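Local coordinates for protein putative N-acetylmuramoyl-L-alanine amidase,autolysin cwp6 (Peptoclostridium difficile, PDB 5J72) that is an autolysin that probably cleaves the N-acetylmuramoyl-L-alanine amide bond of peptidoglycan with a zinc-dependent amidase domain and carries CWB2 modules for cell-wall attachment, at residues E270-L274 with S371-S377; N275-K279 with V353-Y358; Y262-G266 with I288-K292; R140-V145 with I184-N188. All blocks are in the same frame, centred on the assembly; numbering follows the deposited sequence.

Contact 1: residues E270-L274 with S371-S377; sequences EYDAL and SDIIVDS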
loop_
_atom_site.group_PDB
_atom_site.type_symbol
_atom_site.label_atom_id
_atom_site.label_comp_id
_atom_site.label_asym_id
_atom_site.label_seq_id
_atom_site.Cartn_x
_atom_site.Cartn_y
_atom_site.Cartn_z
ATOM N N GLU A 270 -9.896 -4.224 10.053
ATOM C CA GLU A 270 -8.752 -5.103 9.864
ATOM C C GLU A 270 -7.858 -4.563 8.733
ATOM O O GLU A 270 -6.632 -4.555 8.875
ATOM C CB GLU A 270 -9.234 -6.520 9.520
ATOM C CG GLU A 270 -9.837 -7.220 10.737
ATOM C CD GLU A 270 -10.361 -8.654 10.418
ATOM O OE1 GLU A 270 -10.881 -9.309 11.355
ATOM O OE2 GLU A 270 -10.225 -9.120 9.260
ATOM N N TYR A 271 -8.478 -4.136 7.585
ATOM C CA TYR A 271 -7.669 -3.606 6.487
ATOM C C TYR A 271 -7.163 -2.222 6.833
ATOM O O TYR A 271 -6.153 -1.814 6.291
ATOM C CB TYR A 271 -8.451 -3.580 5.171
ATOM C CG TYR A 271 -8.330 -4.928 4.505
ATOM C CD1 TYR A 271 -9.273 -5.930 4.736
ATOM C CD2 TYR A 271 -7.268 -5.213 3.660
ATOM C CE1 TYR A 271 -9.164 -7.170 4.133
ATOM C CE2 TYR A 271 -7.142 -6.469 3.060
ATOM C CZ TYR A 271 -8.097 -7.438 3.295
ATOM O OH TYR A 271 -8.007 -8.678 2.706
ATOM N N ASP A 272 -7.809 -1.493 7.729
ATOM C CA ASP A 272 -7.248 -0.204 8.151
ATOM C C ASP A 272 -5.926 -0.489 8.912
ATOM O O ASP A 272 -4.891 0.178 8.709
ATOM C CB ASP A 272 -8.250 0.493 9.096
ATOM C CG ASP A 272 -9.476 0.951 8.337
ATOM O OD1 ASP A 272 -9.318 1.471 7.196
ATOM O OD2 ASP A 272 -10.607 0.771 8.853
ATOM N N ALA A 273 -5.973 -1.489 9.832
ATOM C CA ALA A 273 -4.785 -1.857 10.626
ATOM C C ALA A 273 -3.660 -2.347 9.630
ATOM O O ALA A 273 -2.502 -1.929 9.705
ATOM C CB ALA A 273 -5.157 -2.957 11.629
ATOM N N LEU A 274 -4.011 -3.215 8.722
ATOM C CA LEU A 274 -3.043 -3.710 7.746
ATOM C C LEU A 274 -2.462 -2.578 6.922
ATOM O O LEU A 274 -1.243 -2.507 6.733
ATOM C CB LEU A 274 -3.860 -4.644 6.745
ATOM C CG LEU A 274 -3.048 -5.370 5.657
ATOM C CD1 LEU A 274 -3.875 -6.510 5.078
ATOM C CD2 LEU A 274 -2.675 -4.492 4.513
ATOM N N SER A 371 -4.616 -7.920 -2.301
ATOM C CA SER A 371 -5.477 -7.347 -1.257
ATOM C C SER A 371 -6.563 -8.292 -0.812
ATOM O O SER A 371 -7.352 -7.909 0.053
ATOM C CB SER A 371 -6.152 -6.085 -1.776
ATOM O OG SER A 371 -6.819 -6.401 -2.989
ATOM N N ASP A 372 -6.647 -9.498 -1.381
ATOM C CA ASP A 372 -7.712 -10.418 -0.944
ATOM C C ASP A 372 -7.371 -11.207 0.294
ATOM O O ASP A 372 -8.250 -11.856 0.839
ATOM C CB ASP A 372 -8.110 -11.428 -2.048
ATOM C CG ASP A 372 -6.959 -12.206 -2.651
ATOM O OD1 ASP A 372 -7.108 -13.425 -2.861
ATOM O OD2 ASP A 372 -5.929 -11.605 -2.941
ATOM N N ILE A 373 -6.154 -11.169 0.755
ATOM C CA ILE A 373 -5.839 -11.916 1.965
ATOM C C ILE A 373 -5.189 -10.955 2.932
ATOM O O ILE A 373 -4.779 -9.860 2.514
ATOM C CB ILE A 373 -4.917 -13.079 1.616
ATOM C CG1 ILE A 373 -3.738 -12.570 0.779
ATOM C CG2 ILE A 373 -5.712 -14.153 0.825
ATOM C CD1 ILE A 373 -2.831 -13.707 0.410
ATOM N N ILE A 374 -5.121 -11.290 4.168
ATOM C CA ILE A 374 -4.483 -10.376 5.106
ATOM C C ILE A 374 -3.016 -10.831 5.411
ATOM O O ILE A 374 -2.151 -10.001 5.605
ATOM C CB ILE A 374 -5.272 -10.438 6.453
ATOM C CG1 ILE A 374 -6.717 -9.864 6.259
ATOM C CG2 ILE A 374 -4.518 -9.679 7.539
ATOM C CD1 ILE A 374 -6.689 -8.406 5.917
ATOM N N VAL A 375 -2.794 -12.161 5.445
ATOM C CA VAL A 375 -1.523 -12.675 5.973
ATOM C C VAL A 375 -0.285 -12.247 5.188
ATOM O O VAL A 375 0.722 -12.025 5.837
ATOM C CB VAL A 375 -1.617 -14.212 6.051
ATOM C CG1 VAL A 375 -1.728 -14.810 4.631
ATOM C CG2 VAL A 375 -0.394 -14.783 6.793
ATOM N N ASP A 376 -0.346 -12.107 3.850
ATOM C CA ASP A 376 0.891 -11.765 3.129
ATOM C C ASP A 376 1.343 -10.366 3.521
ATOM O O ASP A 376 2.546 -10.100 3.518
ATOM C CB ASP A 376 0.681 -11.852 1.613
ATOM C CG ASP A 376 0.759 -13.296 1.077
ATOM O OD1 ASP A 376 1.087 -14.229 1.878
ATOM O OD2 ASP A 376 0.480 -13.504 -0.120
ATOM N N SER A 377 0.386 -9.443 3.800
ATOM C CA SER A 377 0.806 -8.076 4.179
ATOM C C SER A 377 1.362 -8.118 5.602
ATOM O O SER A 377 2.230 -7.331 5.955
ATOM C CB SER A 377 -0.375 -7.112 4.118
ATOM O OG SER A 377 -0.699 -6.919 2.748
#
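Two cell-wall-binding CWB2 modules meet where Tyr271 and Leu274, in the first turn of helix 270-283, pack against Ile374 and Ser377, where the chain leads into helix 375-387. The CD1 methyl of Ile374 lies over one face of the Tyr271 ring, offset toward the rim, in the manner of a CH-pi contact, although the exact spacing of methyl and ring is doubtful. The modelled conformer of Leu274 also packs against this methyl. In that conformer CG of Leu274 is trans to its backbone N (chi1 -176°), the fork of the side chain reaches across to Ser377, and CD2 of Leu274 comes to 3.5 Å from Ser377 CB. Beyond the ring, Tyr271 OH gives a weak hydrogen bond to Ser371 O at 2.8 Å. That carbonyl also accepts from Arg346, which makes a cation-pi contact with the Tyr271 ring, while His347 holds the hydroxyl of Ser371. The contact is therefore apolar where Ile374 meets the ring and beside Leu274, and polar at the phenol end: the hydroxyl adds a weak bond to Ser371 O, an oxygen shared between a tyrosine and an arginine.

Contact 2: residues N275-K279 with V353-Y358; sequences NISSK and VIKTFY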
loop_
_atom_site.group_PDB
_atom_site.type_symbol
_atom_site.label_atom_id
_atom_site.label_comp_id
_atom_site.label_asym_id
_atom_site.label_seq_id
_atom_site.Cartn_x
_atom_site.Cartn_y
_atom_site.Cartn_z
ATOM N N ASN A 275 -3.327 -1.659 6.438
ATOM C CA ASN A 275 -2.816 -0.557 5.619
ATOM C C ASN A 275 -1.810 0.359 6.350
ATOM O O ASN A 275 -0.975 0.910 5.683
ATOM C CB ASN A 275 -4.031 0.341 5.121
ATOM C CG ASN A 275 -4.625 -0.284 3.847
ATOM O OD1 ASN A 275 -3.861 -0.857 3.049
ATOM N ND2 ASN A 275 -5.963 -0.283 3.622
ATOM N N ILE A 276 -1.907 0.546 7.718
ATOM C CA ILE A 276 -0.955 1.446 8.390
ATOM C C ILE A 276 0.252 0.655 9.008
ATOM O O ILE A 276 1.157 1.245 9.583
ATOM C CB ILE A 276 -1.743 2.227 9.485
ATOM C CG1 ILE A 276 -0.919 3.436 9.966
ATOM C CG2 ILE A 276 -2.080 1.267 10.685
ATOM C CD1 ILE A 276 -0.563 4.482 8.820
ATOM N N SER A 277 0.244 -0.668 8.844
ATOM C CA SER A 277 1.254 -1.568 9.436
ATOM C C SER A 277 2.695 -1.225 9.046
ATOM O O SER A 277 3.600 -1.192 9.905
ATOM C CB SER A 277 0.981 -3.015 8.941
ATOM O OG SER A 277 0.156 -3.595 9.913
ATOM N N SER A 278 2.941 -0.954 7.757
ATOM C CA SER A 278 4.330 -0.705 7.394
ATOM C C SER A 278 4.783 0.594 7.990
ATOM O O SER A 278 5.963 0.713 8.334
ATOM C CB SER A 278 4.549 -0.715 5.860
ATOM O OG SER A 278 3.849 0.357 5.226
ATOM N N LYS A 279 3.884 1.534 8.151
ATOM C CA LYS A 279 4.317 2.831 8.642
ATOM C C LYS A 279 4.516 2.759 10.194
ATOM O O LYS A 279 5.526 3.253 10.732
ATOM C CB LYS A 279 3.232 3.854 8.263
ATOM C CG LYS A 279 3.468 5.215 8.946
ATOM C CD LYS A 279 4.839 5.829 8.524
ATOM C CE LYS A 279 4.948 7.262 9.057
ATOM N NZ LYS A 279 6.356 7.704 9.213
ATOM N N VAL A 353 -3.055 6.224 2.657
ATOM C CA VAL A 353 -1.954 6.069 3.652
ATOM C C VAL A 353 -0.611 6.314 2.941
ATOM O O VAL A 353 0.271 6.957 3.487
ATOM C CB VAL A 353 -1.978 4.631 4.231
ATOM C CG1 VAL A 353 -0.609 4.263 4.852
ATOM C CG2 VAL A 353 -3.117 4.517 5.263
ATOM N N ILE A 354 -0.439 5.707 1.744
ATOM C CA ILE A 354 0.823 5.932 1.022
ATOM C C ILE A 354 0.963 7.423 0.744
ATOM O O ILE A 354 2.018 8.002 0.989
ATOM C CB ILE A 354 0.814 5.057 -0.259
ATOM C CG1 ILE A 354 1.077 3.629 0.174
ATOM C CG2 ILE A 354 1.948 5.425 -1.282
ATOM C CD1 ILE A 354 0.747 2.534 -0.896
ATOM N N LYS A 355 -0.111 8.080 0.266
ATOM C CA LYS A 355 0.030 9.510 -0.005
ATOM C C LYS A 355 0.355 10.320 1.228
ATOM O O LYS A 355 1.189 11.234 1.172
ATOM C CB LYS A 355 -1.307 9.997 -0.670
ATOM C CG LYS A 355 -1.437 11.506 -0.754
ATOM C CD LYS A 355 -2.964 11.872 -0.979
ATOM C CE LYS A 355 -3.740 11.657 0.307
ATOM N NZ LYS A 355 -5.196 11.958 0.159
ATOM N N THR A 356 -0.253 9.993 2.357
ATOM C CA THR A 356 -0.035 10.787 3.559
ATOM C C THR A 356 1.233 10.483 4.322
ATOM O O THR A 356 1.924 11.416 4.759
ATOM C CB THR A 356 -1.200 10.467 4.499
ATOM O OG1 THR A 356 -2.416 10.850 3.835
ATOM C CG2 THR A 356 -1.104 11.182 5.878
ATOM N N PHE A 357 1.539 9.210 4.497
ATOM C CA PHE A 357 2.698 8.793 5.340
ATOM C C PHE A 357 3.960 8.500 4.586
ATOM O O PHE A 357 4.999 8.303 5.242
ATOM C CB PHE A 357 2.271 7.542 6.180
ATOM C CG PHE A 357 1.168 7.925 7.165
ATOM C CD1 PHE A 357 -0.113 7.474 6.998
ATOM C CD2 PHE A 357 1.429 8.758 8.248
ATOM C CE1 PHE A 357 -1.128 7.824 7.885
ATOM C CE2 PHE A 357 0.408 9.117 9.141
ATOM C CZ PHE A 357 -0.852 8.643 8.951
ATOM N N TYR A 358 3.936 8.453 3.239
ATOM C CA TYR A 358 5.138 8.243 2.427
ATOM C C TYR A 358 5.090 9.407 1.340
ATOM O O TYR A 358 4.965 9.136 0.143
ATOM C CB TYR A 358 5.103 6.863 1.700
ATOM C CG TYR A 358 5.199 5.734 2.707
ATOM C CD1 TYR A 358 6.437 5.195 3.065
ATOM C CD2 TYR A 358 4.059 5.256 3.364
ATOM C CE1 TYR A 358 6.533 4.205 4.045
ATOM C CE2 TYR A 358 4.148 4.267 4.345
ATOM C CZ TYR A 358 5.385 3.740 4.670
ATOM O OH TYR A 358 5.439 2.703 5.568
HETATM O O HOH W 1 7.788 1.564 6.124
HETATM O O HOH W 2 7.331 7.272 6.035
HETATM O O HOH W 3 5.773 10.278 7.154
#
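Ser278 holds OG between its backbone N and carbonyl carbon (chi1 65°), and Tyr358 swings its ring away from its own carbonyl (chi1 -67°), which brings the two hydroxyls to 2.9 Å, Ser278 OG to Tyr358 OH, in a hydrogen bond. Water 1, at the edge of the Tyr358 ring and in its plane, lies 2.7 Å from Tyr358 OH and 3.0 Å from Ser278 O, the latter a probable bond, so the phenol has a direct tie and probably a water-borne one to the same serine. Lys279 runs across Phe357 at about a right angle, with its CG 3.8 Å from Phe357 CB. Its ammonium makes a salt bridge with Asp283, and weak bonds to waters 2 and 3 lead on to Phe357 O. On the Val353 side, CD1 of Ile276 meets the ring obliquely, 3.5 Å from Phe357 CE1, and also reaches Val353 CG1 at 4.0 Å. The axes of segments 275-279 and 353-357 approach to 10.3 Å and run nearly alongside, 28° apart, a spacing that side chains bridge. Around this pairing of helices from two CWB2 ranges, strand 334-341 meets Val353 and Phe357 through Val341, Tyr312 stands edge-to-face with Phe357, Tyr262 of strand 260-265 packs on Ile276 and Lys279, and strand 391-394 meets Asn275 and Ser278.

Contact 3: residues Y262-G266 with I288-K292; sequences YIANG and ILANK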
loop_
_atom_site.group_PDB
_atom_site.type_symbol
_atom_site.label_atom_id
_atom_site.label_comp_id
_atom_site.label_asym_id
_atom_site.label_seq_id
_atom_site.Cartn_x
_atom_site.Cartn_y
_atom_site.Cartn_z
ATOM N N TYR A 262 -1.334 4.697 16.216
ATOM C CA TYR A 262 -2.108 4.640 15.008
ATOM C C TYR A 262 -3.290 3.811 15.416
ATOM O O TYR A 262 -3.137 2.647 15.723
ATOM C CB TYR A 262 -1.320 3.919 13.880
ATOM C CG TYR A 262 -0.126 4.747 13.423
ATOM C CD1 TYR A 262 -0.273 5.755 12.477
ATOM C CD2 TYR A 262 1.139 4.522 13.939
ATOM C CE1 TYR A 262 0.805 6.501 12.038
ATOM C CE2 TYR A 262 2.238 5.290 13.527
ATOM C CZ TYR A 262 2.057 6.277 12.569
ATOM O OH TYR A 262 3.083 7.074 12.153
ATOM N N ILE A 263 -4.515 4.403 15.395
ATOM C CA ILE A 263 -5.704 3.667 15.844
ATOM C C ILE A 263 -6.496 3.088 14.679
ATOM O O ILE A 263 -6.678 3.759 13.631
ATOM C CB ILE A 263 -6.588 4.681 16.621
ATOM C CG1 ILE A 263 -5.851 5.131 17.893
ATOM C CG2 ILE A 263 -7.914 4.034 16.967
ATOM C CD1 ILE A 263 -6.504 6.393 18.535
ATOM N N ALA A 264 -6.973 1.880 14.828
ATOM C CA ALA A 264 -7.868 1.272 13.830
ATOM C C ALA A 264 -8.985 0.556 14.623
ATOM O O ALA A 264 -8.797 0.224 15.816
ATOM C CB ALA A 264 -7.137 0.231 12.953
ATOM N N ASN A 265 -10.136 0.322 13.958
ATOM C CA ASN A 265 -11.245 -0.392 14.608
ATOM C C ASN A 265 -10.846 -1.881 14.636
ATOM O O ASN A 265 -10.583 -2.435 13.605
ATOM C CB ASN A 265 -12.540 -0.138 13.830
ATOM C CG ASN A 265 -13.719 -0.735 14.549
ATOM O OD1 ASN A 265 -13.710 -1.945 14.824
ATOM N ND2 ASN A 265 -14.752 0.050 14.888
ATOM N N GLY A 266 -10.764 -2.485 15.840
ATOM C CA GLY A 266 -10.303 -3.862 15.990
ATOM C C GLY A 266 -11.015 -4.869 15.138
ATOM O O GLY A 266 -10.384 -5.679 14.464
ATOM N N ILE A 288 -3.086 0.706 17.838
ATOM C CA ILE A 288 -3.966 0.491 18.978
ATOM C C ILE A 288 -5.304 0.178 18.397
ATOM O O ILE A 288 -5.840 0.948 17.588
ATOM C CB ILE A 288 -3.997 1.773 19.828
ATOM C CG1 ILE A 288 -2.629 2.008 20.551
ATOM C CG2 ILE A 288 -5.173 1.669 20.856
ATOM C CD1 ILE A 288 -2.295 0.955 21.665
ATOM N N LEU A 289 -5.860 -0.965 18.756
ATOM C CA LEU A 289 -7.156 -1.316 18.234
ATOM C C LEU A 289 -8.303 -0.805 19.167
ATOM O O LEU A 289 -8.241 -0.948 20.385
ATOM C CB LEU A 289 -7.248 -2.832 18.034
ATOM C CG LEU A 289 -6.215 -3.351 17.028
ATOM C CD1 LEU A 289 -6.427 -4.904 16.842
ATOM C CD2 LEU A 289 -6.417 -2.627 15.642
ATOM N N ALA A 290 -9.333 -0.262 18.571
ATOM C CA ALA A 290 -10.419 0.361 19.334
ATOM C C ALA A 290 -11.799 -0.069 18.867
ATOM O O ALA A 290 -11.985 -0.827 17.905
ATOM C CB ALA A 290 -10.310 1.872 19.155
ATOM N N ASN A 291 -12.818 0.428 19.639
ATOM C CA ASN A 291 -14.213 0.271 19.271
ATOM C C ASN A 291 -14.562 1.534 18.475
ATOM O O ASN A 291 -13.773 2.478 18.434
ATOM C CB ASN A 291 -15.110 0.176 20.560
ATOM C CG ASN A 291 -14.818 -1.103 21.286
ATOM O OD1 ASN A 291 -15.096 -2.152 20.747
ATOM N ND2 ASN A 291 -14.160 -1.110 22.431
ATOM N N LYS A 292 -15.735 1.593 17.883
ATOM C CA LYS A 292 -16.117 2.763 17.113
ATOM C C LYS A 292 -16.067 4.070 17.893
ATOM O O LYS A 292 -15.582 5.067 17.356
ATOM C CB LYS A 292 -17.518 2.566 16.570
ATOM C CG LYS A 292 -17.979 3.764 15.762
ATOM C CD LYS A 292 -19.160 3.375 14.882
ATOM C CE LYS A 292 -20.032 4.545 14.577
ATOM N NZ LYS A 292 -21.411 4.102 14.233
HETATM O O HOH W 4 -13.558 -3.433 17.424
#
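The amide of Asn265 is the flat side chain that reaches the neighbouring strand: its ND2 end lies 3.5 Å from Lys292 N, and at its other end water 4 donates to both Asn265 OD1 and Ala290 O. Outside the pair, the backbone N of Ala268 and the carbonyl of Ser319 bind the oxygen and nitrogen of that amide. The backbones form a parallel ladder with Ile263 beside Ile288, Ala264 beside Leu289 and Asn265 beside Ala290. Its four bonds alternate in direction, Ile288 N to Tyr262 O, Ala264 N to Ile288 O, Ala290 N to Ala264 O and Gly266 N to Ala290 O, with lengths of 2.8 to 3.1 Å. On one face Ile263 CG2 packs 3.9 Å from Ala290 CB, next to helix 322-329; on the other Ala264 CB lies 4.0 Å from Leu289 CD2. This is the strand pair of the beta-alpha-beta unit whose connecting helix is 270-283. Backbone bonding thus extends past the last bridge to Gly266, and Ala290 O, taking one bond from the backbone N of Gly266 and one from water 4, is linked through that water to Asn265 OD1.

Contact 4: residues R140-V145 with I184-N188; sequences RFETAV and ILLAN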
loop_
_atom_site.group_PDB
_atom_site.type_symbol
_atom_site.label_atom_id
_atom_site.label_comp_id
_atom_site.label_asym_id
_atom_site.label_seq_id
_atom_site.Cartn_x
_atom_site.Cartn_y
_atom_site.Cartn_z
ATOM N N ARG A 140 1.145 -19.377 2.044
ATOM C CA ARG A 140 1.493 -18.280 2.895
ATOM C C ARG A 140 2.719 -18.670 3.799
ATOM O O ARG A 140 3.536 -17.795 4.098
ATOM C CB ARG A 140 0.296 -17.928 3.774
ATOM C CG ARG A 140 -0.202 -19.098 4.631
ATOM C CD ARG A 140 -1.617 -18.784 5.274
ATOM N NE ARG A 140 -2.573 -18.514 4.188
ATOM C CZ ARG A 140 -3.724 -17.863 4.310
ATOM N NH1 ARG A 140 -4.138 -17.439 5.498
ATOM N NH2 ARG A 140 -4.449 -17.592 3.237
ATOM N N PHE A 141 2.810 -19.929 4.237
ATOM C CA PHE A 141 3.934 -20.366 5.101
ATOM C C PHE A 141 5.253 -20.239 4.341
ATOM O O PHE A 141 6.198 -19.726 4.912
ATOM C CB PHE A 141 3.758 -21.842 5.544
ATOM C CG PHE A 141 2.549 -21.994 6.398
ATOM C CD1 PHE A 141 2.616 -21.781 7.766
ATOM C CD2 PHE A 141 1.305 -22.294 5.830
ATOM C CE1 PHE A 141 1.467 -21.856 8.567
ATOM C CE2 PHE A 141 0.160 -22.371 6.631
ATOM C CZ PHE A 141 0.246 -22.149 7.992
ATOM N N GLU A 142 5.318 -20.726 3.054
ATOM C CA GLU A 142 6.565 -20.623 2.313
ATOM C C GLU A 142 6.832 -19.206 1.921
ATOM O O GLU A 142 8.004 -18.836 1.799
ATOM C CB GLU A 142 6.586 -21.486 1.032
ATOM C CG GLU A 142 6.549 -22.980 1.304
ATOM C CD GLU A 142 5.145 -23.488 1.586
ATOM O OE1 GLU A 142 4.155 -22.803 1.257
ATOM O OE2 GLU A 142 5.033 -24.576 2.161
ATOM N N THR A 143 5.779 -18.399 1.685
ATOM C CA THR A 143 6.032 -17.004 1.343
ATOM C C THR A 143 6.685 -16.294 2.575
ATOM O O THR A 143 7.621 -15.515 2.361
ATOM C CB THR A 143 4.722 -16.299 0.925
ATOM O OG1 THR A 143 4.445 -16.742 -0.381
ATOM C CG2 THR A 143 4.851 -14.746 0.866
ATOM N N ALA A 144 6.204 -16.571 3.807
ATOM C CA ALA A 144 6.807 -15.936 4.989
ATOM C C ALA A 144 8.318 -16.351 5.078
ATOM O O ALA A 144 9.175 -15.543 5.452
ATOM C CB ALA A 144 6.077 -16.349 6.249
ATOM N N VAL A 145 8.632 -17.572 4.693
ATOM C CA VAL A 145 10.042 -18.004 4.723
ATOM C C VAL A 145 10.858 -17.229 3.706
ATOM O O VAL A 145 12.010 -16.849 3.992
ATOM C CB VAL A 145 10.112 -19.539 4.471
ATOM C CG1 VAL A 145 11.592 -19.993 4.240
ATOM C CG2 VAL A 145 9.536 -20.285 5.709
ATOM N N ILE A 184 8.332 -12.383 10.893
ATOM C CA ILE A 184 7.167 -13.056 11.409
ATOM C C ILE A 184 7.064 -14.359 10.575
ATOM O O ILE A 184 7.049 -14.323 9.332
ATOM C CB ILE A 184 5.910 -12.211 11.189
ATOM C CG1 ILE A 184 5.929 -11.010 12.158
ATOM C CG2 ILE A 184 4.657 -13.152 11.302
ATOM C CD1 ILE A 184 4.844 -9.896 11.890
ATOM N N LEU A 185 7.033 -15.505 11.249
ATOM C CA LEU A 185 6.809 -16.762 10.528
ATOM C C LEU A 185 5.413 -17.290 11.001
ATOM O O LEU A 185 4.887 -16.819 12.001
ATOM C CB LEU A 185 7.867 -17.878 10.842
ATOM C CG LEU A 185 9.270 -17.504 10.339
ATOM C CD1 LEU A 185 10.281 -18.614 10.754
ATOM C CD2 LEU A 185 9.294 -17.239 8.794
ATOM N N LEU A 186 4.898 -18.286 10.318
ATOM C CA LEU A 186 3.540 -18.723 10.625
ATOM C C LEU A 186 3.402 -20.142 11.162
ATOM O O LEU A 186 4.107 -21.056 10.726
ATOM C CB LEU A 186 2.732 -18.642 9.293
ATOM C CG LEU A 186 2.768 -17.255 8.635
ATOM C CD1 LEU A 186 2.053 -17.297 7.307
ATOM C CD2 LEU A 186 2.182 -16.210 9.567
ATOM N N ALA A 187 2.442 -20.300 12.086
ATOM C CA ALA A 187 2.132 -21.579 12.717
ATOM C C ALA A 187 0.634 -21.931 12.487
ATOM O O ALA A 187 -0.143 -21.090 12.021
ATOM C CB ALA A 187 2.321 -21.441 14.205
ATOM N N ASN A 188 0.285 -23.188 12.809
ATOM C CA ASN A 188 -1.089 -23.652 12.843
ATOM C C ASN A 188 -1.389 -23.666 14.325
ATOM O O ASN A 188 -0.477 -23.470 15.145
ATOM C CB ASN A 188 -1.217 -25.021 12.225
ATOM C CG ASN A 188 -1.127 -24.911 10.731
ATOM O OD1 ASN A 188 -1.817 -24.067 10.141
ATOM N ND2 ASN A 188 -0.342 -25.696 10.030
HETATM O O HOH W 5 6.182 -19.644 7.887
HETATM O O HOH W 6 8.875 -13.587 7.433
#
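Water 6 supplies the shortest polar links between the segments, donating to Ile184 O at 2.7 Å and to Ala144 O at 2.8 Å. Water 5 makes a second bridge, donating to Phe141 O and accepting from Leu186 N at 3.1 Å, so two waters connect helix carbonyls to the backbone of the strand. Beside these bridges the packing is apolar. CB of Leu186 is 3.5 Å from Phe141 CD1, and the ring turns its edge to the strand, with Leu186 O and Ala187 O near its plane. At the far end of the ring, Phe141 CZ comes 3.5 Å from Asn188 OD1, the amide plane turned 59° from the ring; ND2 of Asn188 is held by Asp191. Leu186 CG is set trans to its carbonyl carbon (chi1 -55°), and from there CD1 reaches the start of the helix, 3.6 Å from Arg140 O. CB of Ala144 points toward the strand, and CD2 of Leu185 lies 3.7 Å from Ala144 O. The axes of segments 140-145 and 184-187 have a closest approach of 7.4 Å and run nearly antiparallel at 157°. Strand 184-187 forms one margin of a four-stranded parallel sheet beside strand 158-163; helix 140-151 covers it together with helix 194-203, which meets Phe141 and Leu185, while helix 375-387 of another CWB2 range packs on Arg140, Ala144 and Leu186.

From the N terminus, contact 4 closes first, bringing strand 184-187 back to helix 140-151 within the first CWB2 range, before any of the others opens. In the second range contact 3 pairs strands 260-265 and 287-290 around helix 270-283. That helix also carries contacts 1 and 2, which both lead to the third range; contact 2 is nested inside the loop closed by contact 1, and each crosses contact 3. Phe357 joins contacts 2 and 3 by packing on Tyr262, and Ala264 joins contacts 3 and 1 by packing on Asp272 and Ala273. Val375 of contact 1 rests on Leu186 and Arg140 of contact 4, so the three CWB2 ranges are tied together.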